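Local atomic coordinates of fructose-bisphosphate aldolase (Slackia heliotrinireducens, PDB entry 4MOZ), a protein that belongs to the DeoC/LacD family of aldolases and folds as a TIM barrel, with eight parallel strands closed into a ring and helices packed around it. Residues E152-M155 with L156-G160; K249-L252 with Q253-D257; A294-D297 with V298-L302. One frame throughout, in Å; residues are numbered along the deposited sequence.

Contact 1 (E152-M155 with L156-G160); sequences EATM and LAEAG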
ATOM      1  N   GLU C 152      -9.615  -4.167  11.897  1.00 24.27           N
ATOM      2  CA  GLU C 152     -10.985  -4.115  11.357  1.00 24.33           C
ATOM      3  C   GLU C 152     -11.065  -3.370  10.020  1.00 24.18           C
ATOM      4  O   GLU C 152     -11.706  -3.844   9.083  1.00 26.50           O
ATOM      5  CB  GLU C 152     -11.939  -3.468  12.370  1.00 25.32           C
ATOM      6  CG  GLU C 152     -13.362  -3.231  11.867  1.00 26.81           C
ATOM      7  CD  GLU C 152     -14.186  -2.361  12.810  1.00 28.78           C
ATOM      8  OE1 GLU C 152     -14.685  -2.894  13.828  1.00 27.58           O
ATOM      9  OE2 GLU C 152     -14.347  -1.147  12.529  1.00 29.74           O
ATOM     10  N   ALA C 153     -10.403  -2.218   9.945  1.00 24.27           N
ATOM     11  CA  ALA C 153     -10.459  -1.347   8.768  1.00 24.66           C
ATOM     12  C   ALA C 153     -10.035  -2.043   7.477  1.00 24.30           C
ATOM     13  O   ALA C 153     -10.689  -1.895   6.440  1.00 22.85           O
ATOM     14  CB  ALA C 153      -9.618  -0.099   8.990  1.00 24.45           C
ATOM     15  N   THR C 154      -8.939  -2.795   7.549  1.00 23.37           N
ATOM     16  CA  THR C 154      -8.406  -3.509   6.392  1.00 24.23           C
ATOM     17  C   THR C 154      -9.417  -4.529   5.875  1.00 23.58           C
ATOM     18  O   THR C 154      -9.641  -4.633   4.665  1.00 24.93           O
ATOM     19  CB  THR C 154      -7.079  -4.211   6.737  1.00 25.67           C
ATOM     20  OG1 THR C 154      -6.198  -3.272   7.368  1.00 27.95           O
ATOM     21  CG2 THR C 154      -6.410  -4.759   5.481  1.00 26.20           C
HETATM   22  N   MSE C 155     -10.041  -5.256   6.800  1.00 21.90           N
HETATM   23  CA  MSE C 155     -11.009  -6.281   6.448  1.00 22.29           C
HETATM   24  C   MSE C 155     -12.328  -5.694   5.955  1.00 22.38           C
HETATM   25  O   MSE C 155     -12.916  -6.221   5.009  1.00 24.33           O
HETATM   26  CB  MSE C 155     -11.216  -7.246   7.611  1.00 21.59           C
HETATM   27  CG  MSE C 155     -10.048  -8.199   7.780  1.00 22.76           C
HETATM   28 SE   MSE C 155     -10.175  -9.324   9.357  1.00 26.50          SE
HETATM   29  CE  MSE C 155      -9.835  -7.977  10.733  1.00 21.78           C
ATOM     30  N   LEU C 156     -12.780  -4.603   6.574  1.00 20.77           N
ATOM     31  CA  LEU C 156     -13.948  -3.876   6.066  1.00 22.51           C
ATOM     32  C   LEU C 156     -13.770  -3.471   4.598  1.00 23.28           C
ATOM     33  O   LEU C 156     -14.680  -3.657   3.786  1.00 22.15           O
ATOM     34  CB  LEU C 156     -14.262  -2.641   6.924  1.00 21.72           C
ATOM     35  CG  LEU C 156     -14.984  -2.839   8.259  1.00 22.05           C
ATOM     36  CD1 LEU C 156     -15.066  -1.525   9.029  1.00 21.39           C
ATOM     37  CD2 LEU C 156     -16.379  -3.428   8.063  1.00 21.41           C
ATOM     38  N   ALA C 157     -12.593  -2.934   4.275  1.00 23.58           N
ATOM     39  CA  ALA C 157     -12.269  -2.465   2.925  1.00 23.81           C
ATOM     40  C   ALA C 157     -12.185  -3.609   1.924  1.00 23.72           C
ATOM     41  O   ALA C 157     -12.685  -3.491   0.806  1.00 26.60           O
ATOM     42  CB  ALA C 157     -10.966  -1.678   2.937  1.00 21.20           C
ATOM     43  N   GLU C 158     -11.547  -4.709   2.315  1.00 25.19           N
ATOM     44  CA  GLU C 158     -11.477  -5.883   1.445  1.00 26.57           C
ATOM     45  C   GLU C 158     -12.872  -6.469   1.220  1.00 24.87           C
ATOM     46  O   GLU C 158     -13.250  -6.747   0.083  1.00 27.22           O
ATOM     47  CB  GLU C 158     -10.518  -6.945   2.000  1.00 26.93           C
ATOM     48  CG  GLU C 158      -9.046  -6.564   1.933  1.00 28.15           C
ATOM     49  CD  GLU C 158      -8.102  -7.653   2.430  1.00 29.89           C
ATOM     50  OE1 GLU C 158      -8.557  -8.696   2.947  1.00 25.68           O
ATOM     51  OE2 GLU C 158      -6.874  -7.461   2.299  1.00 34.91           O
ATOM     52  N   ALA C 159     -13.644  -6.620   2.297  1.00 23.90           N
ATOM     53  CA  ALA C 159     -14.982  -7.219   2.207  1.00 24.62           C
ATOM     54  C   ALA C 159     -15.936  -6.404   1.338  1.00 24.36           C
ATOM     55  O   ALA C 159     -16.599  -6.957   0.467  1.00 24.28           O
ATOM     56  CB  ALA C 159     -15.579  -7.446   3.588  1.00 23.41           C
ATOM     57  N   GLY C 160     -15.990  -5.095   1.576  1.00 23.87           N
ATOM     58  CA  GLY C 160     -16.874  -4.208   0.831  1.00 24.01           C
ATOM     59  C   GLY C 160     -16.624  -4.270  -0.665  1.00 24.69           C
ATOM     60  O   GLY C 160     -17.565  -4.367  -1.448  1.00 25.03           O
TER

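Contact 2 (K249-L252 with Q253-D257); sequences KVFL and QQLHD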
ATOM      1  N   LYS C 249     -28.359 -35.520  18.670  1.00 43.10           N
ATOM      2  CA  LYS C 249     -29.727 -35.052  18.906  1.00 42.13           C
ATOM      3  C   LYS C 249     -29.772 -33.594  19.379  1.00 41.42           C
ATOM      4  O   LYS C 249     -30.558 -32.799  18.863  1.00 41.67           O
ATOM      5  CB  LYS C 249     -30.466 -35.960  19.895  1.00 45.67           C
ATOM      6  CG  LYS C 249     -31.953 -35.643  20.012  1.00 48.31           C
ATOM      7  CD  LYS C 249     -32.665 -36.526  21.025  1.00 51.26           C
ATOM      8  CE  LYS C 249     -34.148 -36.191  21.071  1.00 55.66           C
ATOM      9  NZ  LYS C 249     -34.922 -37.140  21.919  1.00 66.82           N
ATOM     10  N   VAL C 250     -28.931 -33.253  20.354  1.00 39.99           N
ATOM     11  CA  VAL C 250     -28.842 -31.885  20.871  1.00 40.21           C
ATOM     12  C   VAL C 250     -28.414 -30.924  19.761  1.00 38.19           C
ATOM     13  O   VAL C 250     -28.981 -29.836  19.611  1.00 38.01           O
ATOM     14  CB  VAL C 250     -27.867 -31.790  22.068  1.00 40.07           C
ATOM     15  CG1 VAL C 250     -27.745 -30.354  22.562  1.00 38.86           C
ATOM     16  CG2 VAL C 250     -28.326 -32.704  23.198  1.00 41.02           C
ATOM     17  N   PHE C 251     -27.421 -31.350  18.981  1.00 35.46           N
ATOM     18  CA  PHE C 251     -26.940 -30.592  17.835  1.00 34.79           C
ATOM     19  C   PHE C 251     -28.059 -30.296  16.830  1.00 35.56           C
ATOM     20  O   PHE C 251     -28.220 -29.152  16.389  1.00 35.88           O
ATOM     21  CB  PHE C 251     -25.781 -31.334  17.152  1.00 33.67           C
ATOM     22  CG  PHE C 251     -25.316 -30.689  15.875  1.00 35.18           C
ATOM     23  CD1 PHE C 251     -24.463 -29.586  15.903  1.00 37.10           C
ATOM     24  CD2 PHE C 251     -25.734 -31.178  14.642  1.00 33.72           C
ATOM     25  CE1 PHE C 251     -24.039 -28.986  14.727  1.00 38.20           C
ATOM     26  CE2 PHE C 251     -25.313 -30.584  13.462  1.00 35.56           C
ATOM     27  CZ  PHE C 251     -24.465 -29.486  13.505  1.00 37.70           C
ATOM     28  N   LEU C 252     -28.827 -31.325  16.476  1.00 32.58           N
ATOM     29  CA  LEU C 252     -29.883 -31.182  15.477  1.00 31.70           C
ATOM     30  C   LEU C 252     -31.043 -30.347  16.010  1.00 31.36           C
ATOM     31  O   LEU C 252     -31.734 -29.682  15.241  1.00 29.06           O
ATOM     32  CB  LEU C 252     -30.362 -32.552  14.975  1.00 31.55           C
ATOM     33  CG  LEU C 252     -29.354 -33.394  14.174  1.00 32.06           C
ATOM     34  CD1 LEU C 252     -29.758 -34.862  14.164  1.00 31.73           C
ATOM     35  CD2 LEU C 252     -29.173 -32.880  12.750  1.00 27.96           C
ATOM     36  N   GLN C 253     -31.228 -30.380  17.331  1.00 33.12           N
ATOM     37  CA  GLN C 253     -32.226 -29.556  18.018  1.00 34.36           C
ATOM     38  C   GLN C 253     -31.825 -28.084  18.029  1.00 34.69           C
ATOM     39  O   GLN C 253     -32.672 -27.208  17.879  1.00 34.29           O
ATOM     40  CB  GLN C 253     -32.462 -30.062  19.451  1.00 37.36           C
ATOM     41  CG  GLN C 253     -33.577 -29.349  20.217  1.00 38.90           C
ATOM     42  CD  GLN C 253     -34.968 -29.632  19.659  1.00 37.61           C
ATOM     43  OE1 GLN C 253     -35.396 -30.782  19.578  1.00 39.63           O
ATOM     44  NE2 GLN C 253     -35.683 -28.576  19.285  1.00 36.55           N
ATOM     45  N   GLN C 254     -30.535 -27.814  18.214  1.00 34.32           N
ATOM     46  CA  GLN C 254     -30.022 -26.448  18.137  1.00 34.32           C
ATOM     47  C   GLN C 254     -30.289 -25.846  16.761  1.00 31.88           C
ATOM     48  O   GLN C 254     -30.807 -24.737  16.659  1.00 35.89           O
ATOM     49  CB  GLN C 254     -28.529 -26.407  18.436  1.00 38.24           C
ATOM     50  CG  GLN C 254     -28.176 -26.569  19.905  1.00 42.35           C
ATOM     51  CD  GLN C 254     -26.681 -26.482  20.152  1.00 46.14           C
ATOM     52  OE1 GLN C 254     -25.932 -25.960  19.323  1.00 54.73           O
ATOM     53  NE2 GLN C 254     -26.237 -26.989  21.299  1.00 43.41           N
ATOM     54  N   LEU C 255     -29.952 -26.592  15.711  1.00 31.90           N
ATOM     55  CA  LEU C 255     -30.142 -26.137  14.335  1.00 32.26           C
ATOM     56  C   LEU C 255     -31.609 -25.874  14.017  1.00 32.78           C
ATOM     57  O   LEU C 255     -31.938 -24.915  13.315  1.00 31.67           O
ATOM     58  CB  LEU C 255     -29.571 -27.153  13.339  1.00 33.48           C
ATOM     59  CG  LEU C 255     -28.070 -27.461  13.353  1.00 36.37           C
ATOM     60  CD1 LEU C 255     -27.707 -28.256  12.108  1.00 38.45           C
ATOM     61  CD2 LEU C 255     -27.221 -26.198  13.438  1.00 35.55           C
ATOM     62  N   HIS C 256     -32.480 -26.739  14.536  1.00 31.75           N
ATOM     63  CA  HIS C 256     -33.915 -26.608  14.355  1.00 32.80           C
ATOM     64  C   HIS C 256     -34.428 -25.366  15.045  1.00 30.99           C
ATOM     65  O   HIS C 256     -35.165 -24.574  14.445  1.00 30.11           O
ATOM     66  CB  HIS C 256     -34.626 -27.863  14.865  1.00 33.84           C
ATOM     67  CG  HIS C 256     -36.051 -27.996  14.382  1.00 33.91           C
ATOM     68  ND1 HIS C 256     -37.090 -27.437  15.031  1.00 34.85           N
ATOM     69  CD2 HIS C 256     -36.585 -28.644  13.268  1.00 35.10           C
ATOM     70  CE1 HIS C 256     -38.234 -27.715  14.373  1.00 36.71           C
ATOM     71  NE2 HIS C 256     -37.923 -28.451  13.292  1.00 37.75           N
ATOM     72  N   ASP C 257     -34.024 -25.175  16.300  1.00 29.69           N
ATOM     73  CA  ASP C 257     -34.380 -23.978  17.064  1.00 29.54           C
ATOM     74  C   ASP C 257     -33.901 -22.694  16.394  1.00 30.52           C
ATOM     75  O   ASP C 257     -34.630 -21.705  16.357  1.00 31.70           O
ATOM     76  CB  ASP C 257     -33.832 -24.056  18.491  1.00 30.86           C
ATOM     77  CG  ASP C 257     -34.525 -25.118  19.330  1.00 33.32           C
ATOM     78  OD1 ASP C 257     -35.573 -25.651  18.902  1.00 36.58           O
ATOM     79  OD2 ASP C 257     -34.019 -25.424  20.427  1.00 37.78           O
TER

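Contact 3 (A294-D297 with V298-L302); sequences ADYD and VDRAL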
ATOM      1  N   ALA C 294     -35.486 -29.644   3.829  1.00 32.12           N
ATOM      2  CA  ALA C 294     -36.733 -30.413   3.707  1.00 33.05           C
ATOM      3  C   ALA C 294     -37.679 -30.335   4.917  1.00 32.36           C
ATOM      4  O   ALA C 294     -38.715 -31.000   4.937  1.00 36.93           O
ATOM      5  CB  ALA C 294     -36.424 -31.865   3.359  1.00 34.25           C
ATOM      6  N   ASP C 295     -37.315 -29.540   5.921  1.00 31.24           N
ATOM      7  CA  ASP C 295     -38.204 -29.210   7.049  1.00 32.36           C
ATOM      8  C   ASP C 295     -38.469 -30.332   8.063  1.00 32.15           C
ATOM      9  O   ASP C 295     -39.407 -30.232   8.865  1.00 31.17           O
ATOM     10  CB  ASP C 295     -39.537 -28.646   6.536  1.00 32.70           C
ATOM     11  CG  ASP C 295     -39.350 -27.426   5.656  1.00 34.72           C
ATOM     12  OD1 ASP C 295     -38.908 -26.383   6.180  1.00 37.05           O
ATOM     13  OD2 ASP C 295     -39.636 -27.518   4.440  1.00 37.83           O
ATOM     14  N   TYR C 296     -37.652 -31.384   8.041  1.00 29.64           N
ATOM     15  CA  TYR C 296     -37.799 -32.500   8.985  1.00 29.71           C
ATOM     16  C   TYR C 296     -37.871 -32.040  10.436  1.00 31.36           C
ATOM     17  O   TYR C 296     -37.228 -31.057  10.816  1.00 31.45           O
ATOM     18  CB  TYR C 296     -36.623 -33.474   8.868  1.00 26.21           C
ATOM     19  CG  TYR C 296     -36.710 -34.505   7.763  1.00 26.84           C
ATOM     20  CD1 TYR C 296     -37.189 -34.171   6.493  1.00 27.37           C
ATOM     21  CD2 TYR C 296     -36.264 -35.809   7.975  1.00 28.10           C
ATOM     22  CE1 TYR C 296     -37.247 -35.113   5.480  1.00 29.04           C
ATOM     23  CE2 TYR C 296     -36.312 -36.757   6.965  1.00 28.98           C
ATOM     24  CZ  TYR C 296     -36.807 -36.404   5.721  1.00 27.94           C
ATOM     25  OH  TYR C 296     -36.859 -37.338   4.713  1.00 28.04           O
ATOM     26  N   ASP C 297     -38.661 -32.762  11.231  1.00 31.90           N
ATOM     27  CA  ASP C 297     -38.581 -32.709  12.688  1.00 36.74           C
ATOM     28  C   ASP C 297     -37.227 -33.252  13.123  1.00 34.33           C
ATOM     29  O   ASP C 297     -36.570 -33.971  12.362  1.00 33.09           O
ATOM     30  CB  ASP C 297     -39.680 -33.574  13.320  1.00 44.04           C
ATOM     31  CG  ASP C 297     -41.029 -32.873  13.378  1.00 52.67           C
ATOM     32  OD1 ASP C 297     -41.088 -31.637  13.188  1.00 59.20           O
ATOM     33  OD2 ASP C 297     -42.040 -33.567  13.629  1.00 61.18           O
ATOM     34  N   VAL C 298     -36.825 -32.918  14.348  1.00 35.83           N
ATOM     35  CA  VAL C 298     -35.576 -33.415  14.932  1.00 36.58           C
ATOM     36  C   VAL C 298     -35.532 -34.950  14.945  1.00 39.70           C
ATOM     37  O   VAL C 298     -34.518 -35.550  14.567  1.00 37.67           O
ATOM     38  CB  VAL C 298     -35.356 -32.845  16.356  1.00 35.72           C
ATOM     39  CG1 VAL C 298     -34.157 -33.493  17.035  1.00 34.20           C
ATOM     40  CG2 VAL C 298     -35.184 -31.333  16.299  1.00 34.19           C
ATOM     41  N   ASP C 299     -36.640 -35.568  15.361  1.00 41.71           N
ATOM     42  CA  ASP C 299     -36.743 -37.026  15.474  1.00 44.78           C
ATOM     43  C   ASP C 299     -36.522 -37.757  14.152  1.00 38.74           C
ATOM     44  O   ASP C 299     -35.814 -38.761  14.113  1.00 41.40           O
ATOM     45  CB  ASP C 299     -38.097 -37.437  16.072  1.00 49.85           C
ATOM     46  CG  ASP C 299     -38.180 -37.194  17.571  1.00 56.60           C
ATOM     47  OD1 ASP C 299     -37.135 -36.956  18.216  1.00 63.42           O
ATOM     48  OD2 ASP C 299     -39.306 -37.244  18.110  1.00 70.61           O
ATOM     49  N   ARG C 300     -37.126 -37.259  13.077  1.00 37.99           N
ATOM     50  CA  ARG C 300     -36.951 -37.887  11.773  1.00 36.46           C
ATOM     51  C   ARG C 300     -35.556 -37.631  11.207  1.00 37.83           C
ATOM     52  O   ARG C 300     -35.001 -38.482  10.501  1.00 38.49           O
ATOM     53  CB  ARG C 300     -38.033 -37.457  10.781  1.00 36.68           C
ATOM     54  CG  ARG C 300     -38.226 -38.487   9.678  1.00 39.80           C
ATOM     55  CD  ARG C 300     -39.182 -38.067   8.572  1.00 37.39           C
ATOM     56  NE  ARG C 300     -39.068 -39.021   7.471  1.00 39.04           N
ATOM     57  CZ  ARG C 300     -39.625 -38.887   6.274  1.00 38.71           C
ATOM     58  NH1 ARG C 300     -40.362 -37.824   5.985  1.00 42.48           N
ATOM     59  NH2 ARG C 300     -39.439 -39.827   5.357  1.00 40.19           N
ATOM     60  N   ALA C 301     -34.993 -36.466  11.524  1.00 34.84           N
ATOM     61  CA  ALA C 301     -33.618 -36.143  11.139  1.00 34.46           C
ATOM     62  C   ALA C 301     -32.623 -37.060  11.853  1.00 33.30           C
ATOM     63  O   ALA C 301     -31.665 -37.537  11.245  1.00 30.93           O
ATOM     64  CB  ALA C 301     -33.308 -34.687  11.435  1.00 29.86           C
ATOM     65  N   LEU C 302     -32.873 -37.312  13.136  1.00 33.55           N
ATOM     66  CA  LEU C 302     -32.042 -38.200  13.939  1.00 34.28           C
ATOM     67  C   LEU C 302     -32.050 -39.630  13.391  1.00 37.02           C
ATOM     68  O   LEU C 302     -31.025 -40.323  13.432  1.00 38.16           O
ATOM     69  CB  LEU C 302     -32.490 -38.169  15.403  1.00 34.12           C
ATOM     70  CG  LEU C 302     -31.640 -38.922  16.431  1.00 36.82           C
ATOM     71  CD1 LEU C 302     -30.179 -38.491  16.384  1.00 34.23           C
ATOM     72  CD2 LEU C 302     -32.214 -38.738  17.828  1.00 38.89           C
TER

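Contact 1 (E152-M155 with L156-G160)
Glu152 and Leu156, one turn apart, meet at the start of helix 152-168, the helical crossover between strands 138-145 and 172-177 in a beta-alpha-beta unit of the TIM barrel. Four backbone hydrogen bonds join 152-155 to 156-160, each from an N-H to the carbonyl four residues earlier. The bond from Leu156 N to Glu152 O is 2.8 Å long. Ala159 N reaches Met155 O at 2.8 Å, while Glu158 N lies 3.0 Å from Thr154 O.

The apolar contact is made by carbon branches. With chi1 of Glu152 at 174° and the chain extended beyond CG, the methylenes pass across the leucine at a slant, and Leu156 CD1 comes 3.7 Å from Glu152 CG. A branched leucine suits this buried spot, since it also packs on Leu145 of the strand and on Ser105 of the second subunit. Met155, a selenomethionine here, and the small Ala159 both rest on Tyr143, where the helix lies against the barrel.

Both glutamates find polar partners elsewhere. Glu152 OE1 is bonded to Gly148 N and to Thr107 OG1 of the second subunit, so a buried carboxylate at the helix start links two chains; its charge would probably be favoured by the N-terminal end of the helix. Glu158 OE1 binds Tyr143 OH and Gln121 N. The stem of Glu158 runs past the preceding turn, its CG 3.4 Å from Thr154 O.

Contact 2 (K249-L252 with Q253-D257)
Phe251 has its CG anti to the backbone N (chi1 174°), whereas Leu255, one turn later in helix 248-260, has CG beside its own N (chi1 -63°) and reaches back toward the ring. The two side chains meet as a result: Leu255 CD1 is 3.6 Å from Phe251 CE2, and Leu255 CG stands 4.1 Å above the plane of the Phe251 ring, offset toward its rim. The leucine therefore covers one face near the CE2 and CZ side and not the ring centre. A flat ring beside a branched aliphatic chain fills a buried helix face closely, and neither brings a polar atom that would need a partner there.

On a more exposed side, Gln254, extended beyond CG, slants across Val250. Its CG is 3.4 Å from Val250 O, and NE2 lies 3.9 Å from Val250 CG1, so the amide nitrogen brushes the methyl. The other end of that amide is fixed, because Gln254 OE1 accepts a bond from Gly243 N. A glutamine is well placed here: its methylenes lie along the helix while its head reaches a backbone N-H beyond it.

Gln253 bends at chi2 and gives NE2 to Asp257 OD1 at 3.0 Å. Asp257 OD1 lies in the plane of the Gln253 amide, but is itself approached from above the carboxylate plane, 39° out of it. Beneath these side chains the regular helical bonds run on, such as Leu255 N to Phe251 O at 3.2 Å.

The helix sits between strands 237-240 and 266-269 along the chain. Phe251 and Leu255 both press on Ile288 of helix 278-294; Phe251 also meets Thr269, and Leu255 Asn267, on strand 266-269. Leu252 packs on Ala287 and Ile291, and helix 298-305 lies against the side carrying Lys249, Gln253 and His256.

Contact 3 (A294-D297 with V298-L302)
Tyr296 and Arg300 make the main side-chain contact where the chain turns from a short link into helix 298-305. They are flat groups brought almost parallel, the ring and guanidinium planes being only 14° apart, but the overlap is displaced: Tyr296 OH sits over the centre of the guanidinium, 3.5 Å above it. Arg300 is extended from CG to NE; chi1 of -156° swings CG away from the Arg300 nitrogen, and this carries its methylenes obliquely past the tyrosine, CD 3.5 Å from Tyr296 CE2. A long, partly apolar chain with a planar head is suited to such a course. The charge has its own partner, for Arg300 NE forms a salt bridge with Glu309.

Apolar packing is lighter, with Tyr296 CB 4.4 Å from Ala301 CB. A small alanine fits this buried spot, where it also touches Ile291 of helix 278-294. Tyr296 further meets Phe311 edge-to-face. The backbone nitrogen Ala301 N lies at the edge of the tyrosine ring, near its plane, 3.8 Å from Tyr296 CD2.

A single hydrogen bond crosses between the two segments, from Ala301 N to Asp297 O at 3.1 Å, and it opens the helix. Asp297 holds the N-cap position, although its side chain makes no capping bond; the carboxylates of Asp297 and Asp299 would nevertheless be electrostatically favoured near a helix N-terminus.

Asp295, with positive phi (72°), ends the helical course of helix 278-294, and a backbone bond ties Tyr296 to Ala290 in that helix. The whole is a short loop between two helices, with an N-cap residue at the start of the second; it carries the chain from helix 278-294, which follows the eighth strand and helix 271-274, into helix 298-305.

The contacts follow one another along the chain in the order 1, 2, 3. Contact 1 lies on helix 152-168, between the fourth and fifth barrel strands, and contact 2 on helix 248-260, between the seventh and eighth. Their centres are about 33 Å apart, on opposite sides of the chain's centre. The centre of contact 3 is about 39 Å from that of contact 1 but about 10 Å from that of contact 2, which it touches: Val298 packs on Gln253 and His256, and Leu302 on Lys249. Contact 1 thus lies at a subunit interface, while contacts 2 and 3 join a barrel helix to the helix that follows helix 278-294; no other chain touches their segments.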